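Long-range contacts in 3-phosphoshikimate 1-carboxyvinyltransferase (Streptomyces sviceus, PDB 7M0O), which probably transfers the enolpyruvyl group of phosphoenolpyruvate to the 5-hydroxyl of shikimate-3-phosphate, a late step of chorismate biosynthesis: residues A[33-38]-A[79-84]; A[73-78]-A[96-101]. All blocks are in the same frame, centred on the assembly; numbering follows the deposited sequence.

Both contacts belong to the same part of the EPSP synthase fold, and their centres lie 9 Å apart. Contact 2 pairs the two parallel strands of a beta-alpha-beta unit, 70-74 and 95-99; contact 1 joins the start of the connecting helix, 79-90, to the start of helix 34-45. Along the chain the segments alternate, with the turn at 75-78 leading straight into helix 79-90. Arg76 of contact 2 also reaches helix 34-45, its NH2 2.7 Å from Asp34 O. Contact 1 is the nearer to the predicted substrate site: the side chain of Thr80 comes within about 3 Å of that of Lys8, whereas that of Ala100 stays about 8 Å from that of Arg107.

Contact 1: A[33-38]-A[79-84]; sequences SDDTEG and ATTARF
The carboxylate of Asp35 reaches from the first turn of helix 34-45, itself closed by a Ser33-Thr36 capping box, to the backbone amides of Thr80 and Thr81 in the first turn of helix 79-90. The two helix segments run at 34° to each other, their axes 8.4 Å apart. With CG anti to the backbone N (chi1 -169°), the acid extends across the gap. The carboxylate is bidentate toward the backbone: Thr80 N donates to Asp35 OD2 at 3.1 Å and Thr81 N to Asp35 OD1 at 3.3 Å, each on the syn lone pair. These donors and the positive end of the helix dipole would probably stabilise the carboxylate's negative charge. Lys8, predicted to bind both substrates, hydrogen-bonds to Thr80 OG1 and makes a weak, long ion pair with Asp35 OD2.

Van der Waals contact is slight: Thr81 CG2 lies 4.0 Å from Gly38 O. In the capping box Thr36 N donates to Ser33 OG and Ser33 N to Thr36 OG1. The shortest bond across the contact gives Asp35 OD1 its second donor: Thr81 OG1 donates to Asp35 OD1 at 2.7 Å, nearly in line with its C-O bond.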
loop_
_atom_site.group_PDB
_atom_site.type_symbol
_atom_site.label_atom_id
_atom_site.label_comp_id
_atom_site.label_asym_id
_atom_site.label_seq_id
_atom_site.Cartn_x
_atom_site.Cartn_y
_atom_site.Cartn_z
ATOM N N SER A 33 -12.771 -2.714 1.341
ATOM C CA SER A 33 -12.421 -3.870 2.160
ATOM C C SER A 33 -13.182 -3.786 3.471
ATOM O O SER A 33 -13.846 -2.786 3.746
ATOM C CB SER A 33 -10.906 -3.926 2.411
ATOM O OG SER A 33 -10.493 -2.853 3.240
ATOM N N ASP A 34 -13.049 -4.824 4.313
ATOM C CA ASP A 34 -13.669 -4.756 5.633
ATOM C C ASP A 34 -13.091 -3.606 6.452
ATOM O O ASP A 34 -13.829 -2.935 7.183
ATOM C CB ASP A 34 -13.518 -6.083 6.387
ATOM C CG ASP A 34 -14.387 -7.187 5.801
ATOM O OD1 ASP A 34 -15.414 -6.872 5.140
ATOM O OD2 ASP A 34 -14.042 -8.378 5.996
ATOM N N ASP A 35 -11.778 -3.337 6.314
ATOM C CA ASP A 35 -11.170 -2.234 7.056
ATOM C C ASP A 35 -11.730 -0.890 6.594
ATOM O O ASP A 35 -12.157 -0.078 7.416
ATOM C CB ASP A 35 -9.641 -2.268 6.916
ATOM C CG ASP A 35 -8.915 -1.305 7.881
ATOM O OD1 ASP A 35 -9.567 -0.557 8.649
ATOM O OD2 ASP A 35 -7.665 -1.310 7.888
ATOM N N THR A 36 -11.767 -0.638 5.278
ATOM C CA THR A 36 -12.282 0.661 4.840
ATOM C C THR A 36 -13.782 0.786 5.075
ATOM O O THR A 36 -14.281 1.897 5.307
ATOM C CB THR A 36 -11.952 0.908 3.368
ATOM O OG1 THR A 36 -12.760 0.060 2.542
ATOM C CG2 THR A 36 -10.498 0.630 3.105
ATOM N N GLU A 37 -14.522 -0.328 5.027
ATOM C CA GLU A 37 -15.939 -0.269 5.369
ATOM C C GLU A 37 -16.134 0.129 6.829
ATOM O O GLU A 37 -16.987 0.965 7.143
ATOM C CB GLU A 37 -16.614 -1.611 5.071
ATOM C CG GLU A 37 -18.132 -1.617 5.281
ATOM C CD GLU A 37 -18.885 -0.920 4.153
ATOM O OE1 GLU A 37 -18.297 -0.761 3.053
ATOM O OE2 GLU A 37 -20.068 -0.546 4.366
ATOM N N GLY A 38 -15.347 -0.459 7.734
ATOM C CA GLY A 38 -15.429 -0.077 9.134
ATOM C C GLY A 38 -15.009 1.364 9.382
ATOM O O GLY A 38 -15.580 2.035 10.254
ATOM N N ALA A 79 -6.866 -2.351 11.005
ATOM C CA ALA A 79 -5.760 -1.666 11.666
ATOM C C ALA A 79 -5.796 -0.168 11.394
ATOM O O ALA A 79 -5.527 0.638 12.296
ATOM C CB ALA A 79 -4.427 -2.258 11.219
ATOM N N THR A 80 -6.119 0.225 10.159
ATOM C CA THR A 80 -6.196 1.647 9.833
ATOM C C THR A 80 -7.275 2.338 10.659
ATOM O O THR A 80 -7.054 3.421 11.219
ATOM C CB THR A 80 -6.479 1.832 8.337
ATOM O OG1 THR A 80 -5.306 1.524 7.579
ATOM C CG2 THR A 80 -6.893 3.270 8.066
ATOM N N THR A 81 -8.467 1.744 10.708
ATOM C CA THR A 81 -9.554 2.291 11.511
ATOM C C THR A 81 -9.134 2.450 12.972
ATOM O O THR A 81 -9.416 3.480 13.600
ATOM C CB THR A 81 -10.783 1.385 11.407
ATOM O OG1 THR A 81 -11.093 1.135 10.016
ATOM C CG2 THR A 81 -11.985 2.005 12.096
ATOM N N ALA A 82 -8.438 1.446 13.515
ATOM C CA ALA A 82 -8.063 1.435 14.925
ATOM C C ALA A 82 -7.026 2.489 15.280
ATOM O O ALA A 82 -6.939 2.881 16.451
ATOM C CB ALA A 82 -7.535 0.053 15.319
ATOM N N ARG A 83 -6.236 2.955 14.313
ATOM C CA ARG A 83 -5.245 3.992 14.581
ATOM C C ARG A 83 -5.673 5.368 14.094
ATOM O O ARG A 83 -5.475 6.357 14.808
ATOM C CB ARG A 83 -3.905 3.622 13.939
ATOM C CG ARG A 83 -3.336 2.335 14.494
ATOM C CD ARG A 83 -2.545 1.586 13.433
ATOM N NE ARG A 83 -1.940 0.372 13.973
ATOM C CZ ARG A 83 -1.203 -0.474 13.262
ATOM N NH1 ARG A 83 -0.981 -0.248 11.973
ATOM N NH2 ARG A 83 -0.688 -1.546 13.844
ATOM N N PHE A 84 -6.291 5.459 12.913
ATOM C CA PHE A 84 -6.622 6.767 12.348
ATOM C C PHE A 84 -7.858 7.387 12.993
ATOM O O PHE A 84 -7.910 8.607 13.167
ATOM C CB PHE A 84 -6.843 6.660 10.838
ATOM C CG PHE A 84 -5.581 6.549 10.037
ATOM C CD1 PHE A 84 -4.340 6.442 10.656
ATOM C CD2 PHE A 84 -5.635 6.566 8.650
ATOM C CE1 PHE A 84 -3.184 6.342 9.907
ATOM C CE2 PHE A 84 -4.477 6.461 7.885
ATOM C CZ PHE A 84 -3.250 6.352 8.514
#

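Contact 2: A[73-78]-A[96-101]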
loop_
_atom_site.group_PDB
_atom_site.type_symbol
_atom_site.label_atom_id
_atom_site.label_comp_id
_atom_site.label_asym_id
_atom_site.label_seq_id
_atom_site.Cartn_x
_atom_site.Cartn_y
_atom_site.Cartn_z
ATOM N N VAL A 73 -17.351 3.903 19.410
ATOM C CA VAL A 73 -16.902 3.601 18.053
ATOM C C VAL A 73 -16.255 2.222 18.062
ATOM O O VAL A 73 -15.294 1.983 18.805
ATOM C CB VAL A 73 -15.921 4.657 17.530
ATOM C CG1 VAL A 73 -15.525 4.364 16.088
ATOM C CG2 VAL A 73 -16.522 6.049 17.675
ATOM N N TYR A 74 -16.780 1.322 17.238
ATOM C CA TYR A 74 -16.251 -0.028 17.087
ATOM C C TYR A 74 -15.358 -0.071 15.851
ATOM O O TYR A 74 -15.804 0.261 14.744
ATOM C CB TYR A 74 -17.396 -1.035 16.974
ATOM C CG TYR A 74 -16.950 -2.459 16.792
ATOM C CD1 TYR A 74 -16.058 -3.044 17.688
ATOM C CD2 TYR A 74 -17.415 -3.219 15.720
ATOM C CE1 TYR A 74 -15.641 -4.352 17.520
ATOM C CE2 TYR A 74 -17.001 -4.529 15.545
ATOM C CZ TYR A 74 -16.118 -5.088 16.451
ATOM O OH TYR A 74 -15.706 -6.390 16.267
ATOM N N CYS A 75 -14.107 -0.480 16.033
ATOM C CA CYS A 75 -13.110 -0.449 14.970
ATOM C C CYS A 75 -12.991 -1.772 14.213
ATOM O O CYS A 75 -12.215 -1.856 13.251
ATOM C CB CYS A 75 -11.752 -0.045 15.558
ATOM S SG CYS A 75 -11.768 1.642 16.218
ATOM N N ARG A 76 -13.764 -2.787 14.598
ATOM C CA ARG A 76 -13.837 -4.086 13.905
ATOM C C ARG A 76 -12.428 -4.690 13.865
ATOM O O ARG A 76 -11.728 -4.691 14.887
ATOM C CB ARG A 76 -14.517 -3.903 12.538
ATOM C CG ARG A 76 -15.781 -3.034 12.560
ATOM C CD ARG A 76 -16.791 -3.425 11.477
ATOM N NE ARG A 76 -16.150 -3.780 10.215
ATOM C CZ ARG A 76 -16.757 -3.739 9.030
ATOM N NH1 ARG A 76 -18.025 -3.343 8.937
ATOM N NH2 ARG A 76 -16.096 -4.086 7.937
ATOM N N ASP A 77 -11.984 -5.224 12.727
ATOM C CA ASP A 77 -10.695 -5.886 12.571
ATOM C C ASP A 77 -9.683 -5.017 11.842
ATOM O O ASP A 77 -8.627 -5.515 11.439
ATOM C CB ASP A 77 -10.868 -7.195 11.784
ATOM C CG ASP A 77 -11.860 -8.158 12.430
ATOM O OD1 ASP A 77 -11.646 -8.553 13.590
ATOM O OD2 ASP A 77 -12.848 -8.530 11.766
ATOM N N GLY A 78 -9.988 -3.738 11.632
ATOM C CA GLY A 78 -9.201 -2.943 10.712
ATOM C C GLY A 78 -8.121 -2.132 11.395
ATOM O O GLY A 78 -8.415 -1.320 12.274
ATOM N N TYR A 96 -14.980 10.079 23.367
ATOM C CA TYR A 96 -15.050 9.011 22.365
ATOM C C TYR A 96 -14.448 7.726 22.917
ATOM O O TYR A 96 -13.256 7.677 23.245
ATOM C CB TYR A 96 -14.342 9.450 21.077
ATOM C CG TYR A 96 -14.857 10.794 20.609
ATOM C CD1 TYR A 96 -16.148 10.919 20.118
ATOM C CD2 TYR A 96 -14.079 11.955 20.718
ATOM C CE1 TYR A 96 -16.650 12.139 19.704
ATOM C CE2 TYR A 96 -14.571 13.172 20.295
ATOM C CZ TYR A 96 -15.862 13.260 19.800
ATOM O OH TYR A 96 -16.370 14.471 19.385
ATOM N N ARG A 97 -15.274 6.681 22.991
ATOM C CA ARG A 97 -14.880 5.385 23.541
ATOM C C ARG A 97 -14.658 4.411 22.385
ATOM O O ARG A 97 -15.609 4.037 21.690
ATOM C CB ARG A 97 -15.942 4.867 24.509
ATOM C CG ARG A 97 -16.109 5.731 25.747
ATOM C CD ARG A 97 -17.314 5.315 26.580
ATOM N NE ARG A 97 -18.559 5.573 25.868
ATOM C CZ ARG A 97 -19.207 6.734 25.891
ATOM N NH1 ARG A 97 -18.729 7.750 26.603
ATOM N NH2 ARG A 97 -20.333 6.877 25.201
ATOM N N PHE A 98 -13.405 4.004 22.181
ATOM C CA PHE A 98 -13.039 3.111 21.089
ATOM C C PHE A 98 -12.871 1.680 21.584
ATOM O O PHE A 98 -12.440 1.434 22.715
ATOM C CB PHE A 98 -11.737 3.582 20.429
ATOM C CG PHE A 98 -11.880 4.870 19.664
ATOM C CD1 PHE A 98 -11.628 6.093 20.265
ATOM C CD2 PHE A 98 -12.251 4.852 18.326
ATOM C CE1 PHE A 98 -11.765 7.283 19.551
ATOM C CE2 PHE A 98 -12.383 6.041 17.610
ATOM C CZ PHE A 98 -12.140 7.257 18.232
ATOM N N ASP A 99 -13.228 0.733 20.724
ATOM C CA ASP A 99 -12.969 -0.673 20.983
ATOM C C ASP A 99 -12.719 -1.355 19.643
ATOM O O ASP A 99 -12.977 -0.792 18.578
ATOM C CB ASP A 99 -14.130 -1.336 21.754
ATOM C CG ASP A 99 -13.696 -2.580 22.486
ATOM O OD1 ASP A 99 -12.478 -2.879 22.475
ATOM O OD2 ASP A 99 -14.577 -3.267 23.058
ATOM N N ALA A 100 -12.200 -2.574 19.697
ATOM C CA ALA A 100 -11.954 -3.330 18.478
ATOM C C ALA A 100 -12.401 -4.770 18.704
ATOM O O ALA A 100 -12.854 -5.134 19.783
ATOM C CB ALA A 100 -10.478 -3.228 18.076
ATOM N N SER A 101 -12.296 -5.583 17.666
ATOM C CA SER A 101 -12.627 -6.987 17.803
ATOM C C SER A 101 -11.656 -7.646 18.785
ATOM O O SER A 101 -10.552 -7.140 19.018
ATOM C CB SER A 101 -12.553 -7.664 16.437
ATOM O OG SER A 101 -11.209 -7.787 16.027
#
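Val73 and Tyr74 pair in parallel with Phe98 and Asp99, the two strands of a beta-alpha-beta unit connected by helix 79-90, and backbone bonds continue past the strand ends: Val73 N to Arg97 O, Asp99 N to Val73 O, Cys75 N to Asp99 O (2.8 Å) and Ser101 N to Arg76 O (3.0 Å). A type II' turn runs from Cys75 to Gly78.

On the face bearing Val73 and Phe98 the two side chains lie side by side, Val73 CB 3.8 Å from Phe98 CD2. Cys75 SG comes to the edge of the same ring, 5.2 Å from its centroid, a sulfur-aromatic contact. On the face of Tyr74 and Asp99, chi1 of 179° swings the tyrosine ring along the strand, one ring face over the backbone N of Arg76, and Tyr74 OH reaches Ser101 CB at 3.4 Å. Ser101 OG donates to Asp77 OD1 at 2.6 Å, meeting the carboxylate on its anti side and 28° out of its plane. Ser101 OG also accepts from Met104 N, capping helix 102-105. With an alanine here both hydroxyl bonds go, and the Asp77 carboxylate would probably be freer to turn while Met104 N loses its capping acceptor.

Strand 70-74 forms one border of its four-stranded sheet, and strand 95-99 is bonded on to antiparallel strand 134-139 by backbone hydrogen bonds of Tyr96 with Val136 and Phe98 with Leu134. Helix 79-90 packs Leu85 against Val73 and Phe98, while Arg76 reaches helix 34-45 in a salt bridge to Glu41.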